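Side-chain contacts in archaeal flagellar ATP-binding protein FlaH (Methanocaldococcus jannaschii DSM 2661, PDB 4WIA), which probably binds and hydrolyses ATP as an accessory component of the archaeal flagellum, where it may have a regulatory role in assembly: residues D144-F149 against L173-T178; D14-R19 against K213-R218; H26-I31 against Y204-G209. All blocks are in the same frame, centred on the assembly; numbering follows the deposited sequence.

Contact 1: residues D144-F149 against L173-T178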
loop_
_atom_site.group_PDB
_atom_site.type_symbol
_atom_site.label_atom_id
_atom_site.label_comp_id
_atom_site.label_asym_id
_atom_site.label_seq_id
_atom_site.Cartn_x
_atom_site.Cartn_y
_atom_site.Cartn_z
ATOM N N ASP A 144 -28.048 -25.157 -6.723
ATOM C CA ASP A 144 -27.349 -25.567 -5.491
ATOM C C ASP A 144 -26.040 -24.834 -5.394
ATOM O O ASP A 144 -25.642 -24.369 -4.334
ATOM C CB ASP A 144 -27.026 -27.060 -5.481
ATOM C CG ASP A 144 -28.275 -27.955 -5.519
ATOM O OD1 ASP A 144 -29.301 -27.643 -4.883
ATOM O OD2 ASP A 144 -28.199 -29.001 -6.181
ATOM N N LEU A 145 -25.337 -24.786 -6.507
ATOM C CA LEU A 145 -24.067 -24.110 -6.519
ATOM C C LEU A 145 -24.245 -22.625 -6.224
ATOM O O LEU A 145 -23.496 -22.048 -5.429
ATOM C CB LEU A 145 -23.388 -24.293 -7.869
ATOM C CG LEU A 145 -22.008 -23.661 -7.994
ATOM C CD1 LEU A 145 -20.986 -24.394 -7.133
ATOM C CD2 LEU A 145 -21.631 -23.653 -9.463
HETATM N N MSE A 146 -25.260 -22.030 -6.855
HETATM C CA MSE A 146 -25.551 -20.595 -6.653
HETATM C C MSE A 146 -25.896 -20.342 -5.213
HETATM O O MSE A 146 -25.442 -19.394 -4.614
HETATM C CB MSE A 146 -26.657 -20.052 -7.576
HETATM C CG MSE A 146 -26.284 -20.043 -9.066
HETATM SE SE MSE A 146 -24.625 -19.129 -9.596
HETATM C CE MSE A 146 -24.203 -18.453 -7.794
ATOM N N ALA A 147 -26.716 -21.197 -4.648
ATOM C CA ALA A 147 -27.123 -21.056 -3.243
ATOM C C ALA A 147 -25.915 -21.127 -2.331
ATOM O O ALA A 147 -25.838 -20.405 -1.350
ATOM C CB ALA A 147 -28.146 -22.138 -2.880
ATOM N N PHE A 148 -24.976 -22.003 -2.663
ATOM C CA PHE A 148 -23.772 -22.123 -1.891
ATOM C C PHE A 148 -22.917 -20.854 -1.973
ATOM O O PHE A 148 -22.420 -20.341 -0.964
ATOM C CB PHE A 148 -22.968 -23.324 -2.393
ATOM C CG PHE A 148 -21.555 -23.324 -1.881
ATOM C CD1 PHE A 148 -21.289 -23.724 -0.581
ATOM C CD2 PHE A 148 -20.534 -22.784 -2.639
ATOM C CE1 PHE A 148 -20.025 -23.685 -0.073
ATOM C CE2 PHE A 148 -19.236 -22.745 -2.141
ATOM C CZ PHE A 148 -18.978 -23.200 -0.846
ATOM N N PHE A 149 -22.696 -20.375 -3.193
ATOM C CA PHE A 149 -21.972 -19.071 -3.385
ATOM C C PHE A 149 -22.630 -17.911 -2.623
ATOM O O PHE A 149 -21.933 -17.102 -2.003
ATOM C CB PHE A 149 -21.853 -18.695 -4.865
ATOM C CG PHE A 149 -20.836 -19.494 -5.636
ATOM C CD1 PHE A 149 -19.876 -20.257 -5.014
ATOM C CD2 PHE A 149 -20.881 -19.480 -7.013
ATOM C CE1 PHE A 149 -18.985 -20.985 -5.739
ATOM C CE2 PHE A 149 -19.966 -20.188 -7.757
ATOM C CZ PHE A 149 -19.004 -20.927 -7.121
ATOM N N LEU A 173 -27.498 -20.592 -18.045
ATOM C CA LEU A 173 -26.862 -19.262 -18.048
ATOM C C LEU A 173 -27.771 -18.233 -17.384
ATOM O O LEU A 173 -27.313 -17.458 -16.555
ATOM C CB LEU A 173 -26.524 -18.847 -19.487
ATOM C CG LEU A 173 -25.427 -19.663 -20.189
ATOM C CD1 LEU A 173 -25.379 -19.399 -21.703
ATOM C CD2 LEU A 173 -24.084 -19.445 -19.540
ATOM N N THR A 174 -29.050 -18.227 -17.766
ATOM C CA THR A 174 -30.051 -17.341 -17.159
ATOM C C THR A 174 -30.050 -17.401 -15.629
ATOM O O THR A 174 -30.249 -16.388 -14.974
ATOM C CB THR A 174 -31.441 -17.720 -17.652
ATOM O OG1 THR A 174 -31.547 -17.490 -19.068
ATOM C CG2 THR A 174 -32.507 -16.914 -16.937
ATOM N N ILE A 175 -29.808 -18.582 -15.061
ATOM C CA ILE A 175 -29.827 -18.753 -13.607
ATOM C C ILE A 175 -28.633 -18.106 -12.999
ATOM O O ILE A 175 -28.703 -17.464 -11.960
ATOM C CB ILE A 175 -29.874 -20.267 -13.201
ATOM C CG1 ILE A 175 -31.216 -20.867 -13.605
ATOM C CG2 ILE A 175 -29.641 -20.449 -11.702
ATOM C CD1 ILE A 175 -31.213 -22.376 -13.657
ATOM N N ILE A 176 -27.494 -18.321 -13.633
ATOM C CA ILE A 176 -26.253 -17.748 -13.130
ATOM C C ILE A 176 -26.389 -16.239 -13.159
ATOM O O ILE A 176 -26.004 -15.551 -12.219
ATOM C CB ILE A 176 -25.047 -18.233 -13.968
ATOM C CG1 ILE A 176 -24.866 -19.748 -13.762
ATOM C CG2 ILE A 176 -23.772 -17.490 -13.584
ATOM C CD1 ILE A 176 -23.890 -20.389 -14.735
ATOM N N ARG A 177 -26.919 -15.728 -14.261
ATOM C CA ARG A 177 -27.008 -14.266 -14.460
ATOM C C ARG A 177 -27.902 -13.674 -13.400
ATOM O O ARG A 177 -27.613 -12.613 -12.870
ATOM C CB ARG A 177 -27.574 -13.919 -15.843
ATOM C CG ARG A 177 -26.670 -14.202 -17.025
ATOM C CD ARG A 177 -27.503 -14.099 -18.280
ATOM N NE ARG A 177 -26.852 -14.471 -19.542
ATOM C CZ ARG A 177 -27.321 -15.338 -20.469
ATOM N NH1 ARG A 177 -26.630 -15.564 -21.589
ATOM N NH2 ARG A 177 -28.454 -15.982 -20.315
ATOM N N THR A 178 -29.021 -14.348 -13.112
ATOM C CA THR A 178 -29.904 -13.898 -12.038
ATOM C C THR A 178 -29.187 -13.860 -10.683
ATOM O O THR A 178 -29.354 -12.941 -9.892
ATOM C CB THR A 178 -31.185 -14.765 -11.980
ATOM O OG1 THR A 178 -31.947 -14.510 -13.167
ATOM C CG2 THR A 178 -32.053 -14.415 -10.764
#
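Met146, a selenomethionine, reaches from helix 142-153 to the flank of helix 170-179 and meets Ile175 and Ile176 there. More than half of the 109 Å² buried between the two segments belongs to this one residue, so the contact illustrates how one flexible chain fills the groove between two helices that approach to 7.1 Å, measured from Met146 CA to Ile176 CA. Lower down, Met146 CG lies 4.3 Å from Ile175 CG2, at the more open margin of the interface. Farther out, Met146 SE rests against the helix backbone itself, 4.1 Å from Ile176 CA, and at 4.2 Å from Ile176 CG1 it also touches the first branch of that side chain. The selenium therefore comes in beside the root of Ile176 and does not meet the end of its branch. Bends at both later torsions shape the Met146 chain; the last one (chi3 -4°) is eclipsed and turns CE back onto the side of CB, which leaves the position of CE doubtful. No hydrogen bond crosses the gap, and the adhesion is wholly apolar. Polar groups are dealt with elsewhere on the second helix: Thr178 OG1 bonds to Thr174 O at 3.1 Å, reaching that carbonyl from the face opposite to Thr178 N, while Arg177 leaves its helix away from helix 142-153 and its guanidinium forms salt bridges with Glu170 and Glu33. Both helices belong to successive beta-alpha-beta crossovers of the P-loop NTPase sheet, one leading into strand 158-163 and the other leaving it. Ile175 and Ile176 also reach Val142, and the pair lies over central strand 29-33, Met146 on Leu29 and Ile176 on Ile31, while Phe149 continues the apolar layer onto strand 158-163.

Contact 2: residues D14-R19 against K213-R218. With SO4 (sulfate ion), chain H.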
loop_
_atom_site.group_PDB
_atom_site.type_symbol
_atom_site.label_atom_id
_atom_site.label_comp_id
_atom_site.label_asym_id
_atom_site.label_seq_id
_atom_site.Cartn_x
_atom_site.Cartn_y
_atom_site.Cartn_z
ATOM N N ASP A 14 -3.461 2.213 -13.748
ATOM C CA ASP A 14 -4.700 2.399 -14.423
ATOM C C ASP A 14 -5.713 3.022 -13.485
ATOM O O ASP A 14 -5.481 3.158 -12.313
ATOM C CB ASP A 14 -5.243 1.091 -15.066
ATOM C CG ASP A 14 -5.672 0.041 -14.055
ATOM O OD1 ASP A 14 -6.420 0.371 -13.097
ATOM O OD2 ASP A 14 -5.295 -1.165 -14.248
ATOM N N ASP A 15 -6.839 3.410 -14.034
ATOM C CA ASP A 15 -7.944 3.955 -13.225
ATOM C C ASP A 15 -9.189 3.030 -13.204
ATOM O O ASP A 15 -10.306 3.481 -13.080
ATOM C CB ASP A 15 -8.284 5.375 -13.738
ATOM C CG ASP A 15 -8.906 5.378 -15.134
ATOM O OD1 ASP A 15 -8.989 4.354 -15.806
ATOM O OD2 ASP A 15 -9.443 6.400 -15.531
ATOM N N LEU A 16 -8.980 1.730 -13.264
ATOM C CA LEU A 16 -10.096 0.777 -13.219
ATOM C C LEU A 16 -10.934 0.937 -11.947
ATOM O O LEU A 16 -12.152 0.812 -12.004
ATOM C CB LEU A 16 -9.627 -0.652 -13.326
ATOM C CG LEU A 16 -10.765 -1.696 -13.462
ATOM C CD1 LEU A 16 -11.615 -1.482 -14.705
ATOM C CD2 LEU A 16 -10.226 -3.103 -13.472
ATOM N N ASP A 17 -10.301 1.279 -10.828
ATOM C CA ASP A 17 -11.017 1.567 -9.595
ATOM C C ASP A 17 -12.062 2.640 -9.740
ATOM O O ASP A 17 -13.127 2.540 -9.140
ATOM C CB ASP A 17 -10.063 1.968 -8.458
ATOM C CG ASP A 17 -9.323 3.225 -8.747
ATOM O OD1 ASP A 17 -8.597 3.275 -9.740
ATOM O OD2 ASP A 17 -9.498 4.217 -8.031
ATOM N N LYS A 18 -11.787 3.696 -10.508
ATOM C CA LYS A 18 -12.775 4.756 -10.684
ATOM C C LYS A 18 -13.916 4.249 -11.527
ATOM O O LYS A 18 -15.041 4.603 -11.307
ATOM C CB LYS A 18 -12.208 6.008 -11.377
ATOM C CG LYS A 18 -11.017 6.652 -10.684
ATOM C CD LYS A 18 -11.279 6.888 -9.191
ATOM C CE LYS A 18 -10.132 7.687 -8.520
ATOM N NZ LYS A 18 -8.878 6.889 -8.677
ATOM N N ARG A 19 -13.623 3.462 -12.526
ATOM C CA ARG A 19 -14.654 3.067 -13.461
ATOM C C ARG A 19 -15.605 2.035 -12.959
ATOM O O ARG A 19 -16.667 1.882 -13.529
ATOM C CB ARG A 19 -14.001 2.530 -14.699
ATOM C CG ARG A 19 -13.107 3.570 -15.296
ATOM C CD ARG A 19 -12.419 2.958 -16.449
ATOM N NE ARG A 19 -11.442 3.926 -16.909
ATOM C CZ ARG A 19 -11.670 4.905 -17.748
ATOM N NH1 ARG A 19 -12.867 5.131 -18.256
ATOM N NH2 ARG A 19 -10.682 5.691 -18.048
ATOM N N LYS A 213 -20.336 2.024 -17.829
ATOM C CA LYS A 213 -21.004 0.859 -18.333
ATOM C C LYS A 213 -20.141 0.073 -19.319
ATOM O O LYS A 213 -20.101 -1.153 -19.278
ATOM C CB LYS A 213 -22.282 1.282 -19.029
ATOM C CG LYS A 213 -23.250 0.139 -19.183
ATOM C CD LYS A 213 -24.652 0.545 -19.583
ATOM C CE LYS A 213 -25.497 -0.698 -19.845
ATOM N NZ LYS A 213 -26.903 -0.337 -20.186
ATOM N N ASN A 214 -19.471 0.774 -20.219
ATOM C CA ASN A 214 -18.616 0.132 -21.204
ATOM C C ASN A 214 -17.186 0.397 -20.903
ATOM O O ASN A 214 -16.769 1.509 -20.936
ATOM C CB ASN A 214 -18.938 0.666 -22.558
ATOM C CG ASN A 214 -20.324 0.300 -22.987
ATOM O OD1 ASN A 214 -20.639 -0.880 -23.153
ATOM N ND2 ASN A 214 -21.169 1.294 -23.162
ATOM N N ILE A 215 -16.407 -0.631 -20.655
ATOM C CA ILE A 215 -14.982 -0.441 -20.385
ATOM C C ILE A 215 -14.182 -1.065 -21.531
ATOM O O ILE A 215 -14.159 -2.282 -21.713
ATOM C CB ILE A 215 -14.602 -1.036 -19.044
ATOM C CG1 ILE A 215 -15.374 -0.330 -17.924
ATOM C CG2 ILE A 215 -13.120 -0.870 -18.804
ATOM C CD1 ILE A 215 -15.318 -1.072 -16.595
ATOM N N VAL A 216 -13.571 -0.209 -22.361
ATOM C CA VAL A 216 -12.736 -0.689 -23.455
ATOM C C VAL A 216 -11.293 -0.845 -22.987
ATOM O O VAL A 216 -10.790 -0.024 -22.253
ATOM C CB VAL A 216 -12.788 0.252 -24.641
ATOM C CG1 VAL A 216 -11.935 -0.274 -25.779
ATOM C CG2 VAL A 216 -14.236 0.448 -25.088
ATOM N N PHE A 217 -10.653 -1.944 -23.371
ATOM C CA PHE A 217 -9.242 -2.151 -23.056
ATOM C C PHE A 217 -8.551 -3.001 -24.092
ATOM O O PHE A 217 -9.203 -3.605 -24.949
ATOM C CB PHE A 217 -9.042 -2.770 -21.668
ATOM C CG PHE A 217 -9.695 -4.118 -21.479
ATOM C CD1 PHE A 217 -11.035 -4.216 -21.105
ATOM C CD2 PHE A 217 -8.976 -5.300 -21.632
ATOM C CE1 PHE A 217 -11.653 -5.454 -20.925
ATOM C CE2 PHE A 217 -9.593 -6.553 -21.427
ATOM C CZ PHE A 217 -10.935 -6.623 -21.083
ATOM N N ARG A 218 -7.221 -3.005 -24.014
ATOM C CA ARG A 218 -6.402 -3.963 -24.731
ATOM C C ARG A 218 -5.427 -4.552 -23.708
ATOM O O ARG A 218 -5.175 -3.988 -22.647
ATOM C CB ARG A 218 -5.692 -3.322 -25.907
ATOM C CG ARG A 218 -4.683 -2.262 -25.532
ATOM C CD ARG A 218 -4.417 -1.221 -26.620
ATOM N NE ARG A 218 -4.060 0.079 -26.014
ATOM C CZ ARG A 218 -4.929 0.894 -25.390
ATOM N NH1 ARG A 218 -4.524 2.055 -24.871
ATOM N NH2 ARG A 218 -6.212 0.550 -25.276
HETATM S S SO4 H . -12.597 9.092 -18.849
HETATM O O1 SO4 H . -12.301 10.324 -19.598
HETATM O O2 SO4 H . -13.650 9.313 -17.765
HETATM O O3 SO4 H . -13.023 8.103 -19.855
HETATM O O4 SO4 H . -11.281 8.704 -18.288
#
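Ile215 CD1, on strand 214-220 of the RecA-like, KaiC-type sheet, packs against the short helix 16-19, where Leu16 and Arg19 both touch it. Arg19 shows how one side chain can serve an apolar and an ionic layer in turn. Its CB lies 4.3 Å from Ile215 CD1, within the hydrophobic patch. From CG to NE the chain runs out fully extended (chi2 176°), carrying the charge away from that patch. NE then gives a fairly straight hydrogen bond to Asp15 OD1 at 2.7 Å, part of a salt bridge; the oxygen lies nearly in the guanidinium plane, although NE stands above the plane of the carboxylate. NH2 adds weak bonds to both Asp15 oxygens, which limits rotation of the guanidinium. At the tip, NH1 and NH2 make weak bonds to O3 and O4 of a sulfate ion that probably came from the crystallisation liquor. Just before the helix, Asp14 OD1 accepts from Leu16 N in an Asx turn, while its OD2 is salt-bridged to Arg46. The Leu16 and Ile215 side chains cross at about a right angle, with Leu16 CD1 4.2 Å from Ile215 CD1.

Contact 3: residues H26-I31 against Y204-G209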
loop_
_atom_site.group_PDB
_atom_site.type_symbol
_atom_site.label_atom_id
_atom_site.label_comp_id
_atom_site.label_asym_id
_atom_site.label_seq_id
_atom_site.Cartn_x
_atom_site.Cartn_y
_atom_site.Cartn_z
ATOM N N HIS A 26 -17.901 -5.652 -1.048
ATOM C CA HIS A 26 -17.941 -6.884 -0.277
ATOM C C HIS A 26 -19.277 -7.628 -0.495
ATOM O O HIS A 26 -20.304 -7.004 -0.634
ATOM C CB HIS A 26 -17.667 -6.575 1.203
ATOM C CG HIS A 26 -16.206 -6.389 1.487
ATOM N ND1 HIS A 26 -15.664 -5.226 1.978
ATOM C CD2 HIS A 26 -15.169 -7.230 1.317
ATOM C CE1 HIS A 26 -14.351 -5.342 2.070
ATOM N NE2 HIS A 26 -14.029 -6.557 1.688
ATOM N N GLY A 27 -19.235 -8.966 -0.512
ATOM C CA GLY A 27 -20.401 -9.767 -0.767
ATOM C C GLY A 27 -20.788 -9.843 -2.229
ATOM O O GLY A 27 -21.875 -10.240 -2.536
ATOM N N SER A 28 -19.939 -9.416 -3.144
ATOM C CA SER A 28 -20.309 -9.466 -4.551
ATOM C C SER A 28 -20.111 -10.895 -5.110
ATOM O O SER A 28 -19.128 -11.582 -4.762
ATOM C CB SER A 28 -19.455 -8.468 -5.349
ATOM O OG SER A 28 -19.843 -7.110 -5.068
ATOM N N LEU A 29 -21.026 -11.293 -5.971
ATOM C CA LEU A 29 -20.821 -12.356 -6.880
ATOM C C LEU A 29 -20.746 -11.782 -8.304
ATOM O O LEU A 29 -21.760 -11.388 -8.912
ATOM C CB LEU A 29 -21.955 -13.362 -6.809
ATOM C CG LEU A 29 -21.863 -14.510 -7.835
ATOM C CD1 LEU A 29 -20.666 -15.404 -7.614
ATOM C CD2 LEU A 29 -23.143 -15.347 -7.788
ATOM N N ILE A 30 -19.553 -11.809 -8.850
ATOM C CA ILE A 30 -19.290 -11.241 -10.114
ATOM C C ILE A 30 -19.228 -12.354 -11.130
ATOM O O ILE A 30 -18.485 -13.310 -10.978
ATOM C CB ILE A 30 -17.916 -10.546 -10.103
ATOM C CG1 ILE A 30 -17.832 -9.577 -8.921
ATOM C CG2 ILE A 30 -17.681 -9.827 -11.427
ATOM C CD1 ILE A 30 -16.610 -8.678 -8.916
ATOM N N ILE A 31 -20.018 -12.240 -12.161
ATOM C CA ILE A 31 -19.966 -13.177 -13.258
ATOM C C ILE A 31 -19.414 -12.489 -14.493
ATOM O O ILE A 31 -19.943 -11.473 -14.931
ATOM C CB ILE A 31 -21.392 -13.723 -13.578
ATOM C CG1 ILE A 31 -21.948 -14.453 -12.362
ATOM C CG2 ILE A 31 -21.346 -14.660 -14.786
ATOM C CD1 ILE A 31 -21.147 -15.660 -11.931
ATOM N N TYR A 204 -25.176 -4.347 -11.744
ATOM C CA TYR A 204 -24.250 -4.025 -10.689
ATOM C C TYR A 204 -25.018 -3.665 -9.457
ATOM O O TYR A 204 -25.198 -2.502 -9.153
ATOM C CB TYR A 204 -23.357 -2.828 -11.119
ATOM C CG TYR A 204 -22.045 -2.626 -10.338
ATOM C CD1 TYR A 204 -21.706 -3.435 -9.268
ATOM C CD2 TYR A 204 -21.175 -1.590 -10.670
ATOM C CE1 TYR A 204 -20.519 -3.224 -8.564
ATOM C CE2 TYR A 204 -20.008 -1.360 -9.988
ATOM C CZ TYR A 204 -19.665 -2.178 -8.935
ATOM O OH TYR A 204 -18.470 -1.974 -8.257
ATOM N N ASN A 205 -25.495 -4.659 -8.726
ATOM C CA ASN A 205 -26.127 -4.413 -7.432
ATOM C C ASN A 205 -25.069 -3.897 -6.467
ATOM O O ASN A 205 -23.899 -4.381 -6.436
ATOM C CB ASN A 205 -26.680 -5.689 -6.824
ATOM C CG ASN A 205 -27.706 -6.381 -7.697
ATOM O OD1 ASN A 205 -28.336 -5.778 -8.543
ATOM N ND2 ASN A 205 -27.859 -7.701 -7.488
HETATM N N MSE A 206 -25.510 -3.014 -5.607
HETATM C CA MSE A 206 -24.679 -2.418 -4.570
HETATM C C MSE A 206 -23.583 -1.571 -5.183
HETATM O O MSE A 206 -22.515 -1.307 -4.544
HETATM C CB MSE A 206 -24.085 -3.454 -3.624
HETATM C CG MSE A 206 -24.938 -4.694 -3.347
HETATM SE SE MSE A 206 -23.971 -5.879 -2.093
HETATM C CE MSE A 206 -23.287 -7.262 -3.305
ATOM N N ALA A 207 -23.817 -1.136 -6.429
ATOM C CA ALA A 207 -22.834 -0.286 -7.122
ATOM C C ALA A 207 -22.464 0.787 -6.149
ATOM O O ALA A 207 -23.332 1.468 -5.637
ATOM C CB ALA A 207 -23.447 0.310 -8.371
ATOM N N PRO A 208 -21.199 0.885 -5.803
ATOM C CA PRO A 208 -20.732 1.814 -4.776
ATOM C C PRO A 208 -20.596 3.245 -5.219
ATOM O O PRO A 208 -20.281 4.117 -4.398
ATOM C CB PRO A 208 -19.338 1.330 -4.513
ATOM C CG PRO A 208 -18.902 0.807 -5.814
ATOM C CD PRO A 208 -20.085 0.139 -6.402
ATOM N N GLY A 209 -20.832 3.512 -6.489
ATOM C CA GLY A 209 -20.798 4.885 -6.989
ATOM C C GLY A 209 -20.971 4.869 -8.476
ATOM O O GLY A 209 -21.095 3.780 -9.089
HETATM O O HOH W 1 -21.794 -6.601 -6.619
#
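The methyl end of Met206, a selenomethionine, is pressed against the backbone of Gly27, and this is the close part of an otherwise thin contact. Met206 CE lies 3.4 Å from Gly27 O, and it also reaches Ser28 OG at 3.9 Å. Behind it, Met206 SE stands 4.1 Å from His26 O. The tight side is thus a methyl group among backbone and hydroxyl oxygens, with no hydrogen bond passing directly between the segments. A bend at the last torsion (chi3 -102°) turns CE out of the line of the chain and in toward Gly27. Met206 as a whole is exposed although its methyl end is packed; the loose side is spanned by a water between the serine hydroxyl and a carbonyl of the turn. That water donates to Asn205 O at 3.1 Å and to Ser28 OG at 2.5 Å, the latter so short that its exact length is doubtful. Ser28 OG is bonded to Pro25 O as well, so the serine ties its own loop together while it receives the water. On the opposing side, Tyr204 to Ala207 form a type II beta turn closed by a weak backbone bond; Ala207 CA sits 3.8 Å above the centre of the Tyr204 ring. Met206 occupies the third position of the turn, with the positive phi (65°) usual there. Tyr204 and Pro208 also pack on Pro25, just before residues 26-28. In the P-loop NTPase fold, strand 29-33 runs on to the P-loop, which holds Lys40 and Ser41; this contact lies at the strand's other end, away from the residues that probably bind the nucleotide.

How the contacts relate
Contacts 1 and 3 meet at strand 29-33: Phe149 CD2 lies 4.1 Å from Leu29 CD1, and Ile176 CG2 packs on Ile31 CD1. The helices of contact 1 thus lie against the strand whose entry loop takes part in contact 3. Contact 2 is separate from contact 1, with centres about 26 Å apart, but its strand belongs to the same sheet, and its segments adjoin those of contact 3 in sequence. Chemistry follows place. Contact 1 is buried and purely apolar; contact 2 is a buried aliphatic patch with a charged margin; contact 3, partly open, sets a methyl group against oxygens and bridges the remainder with water.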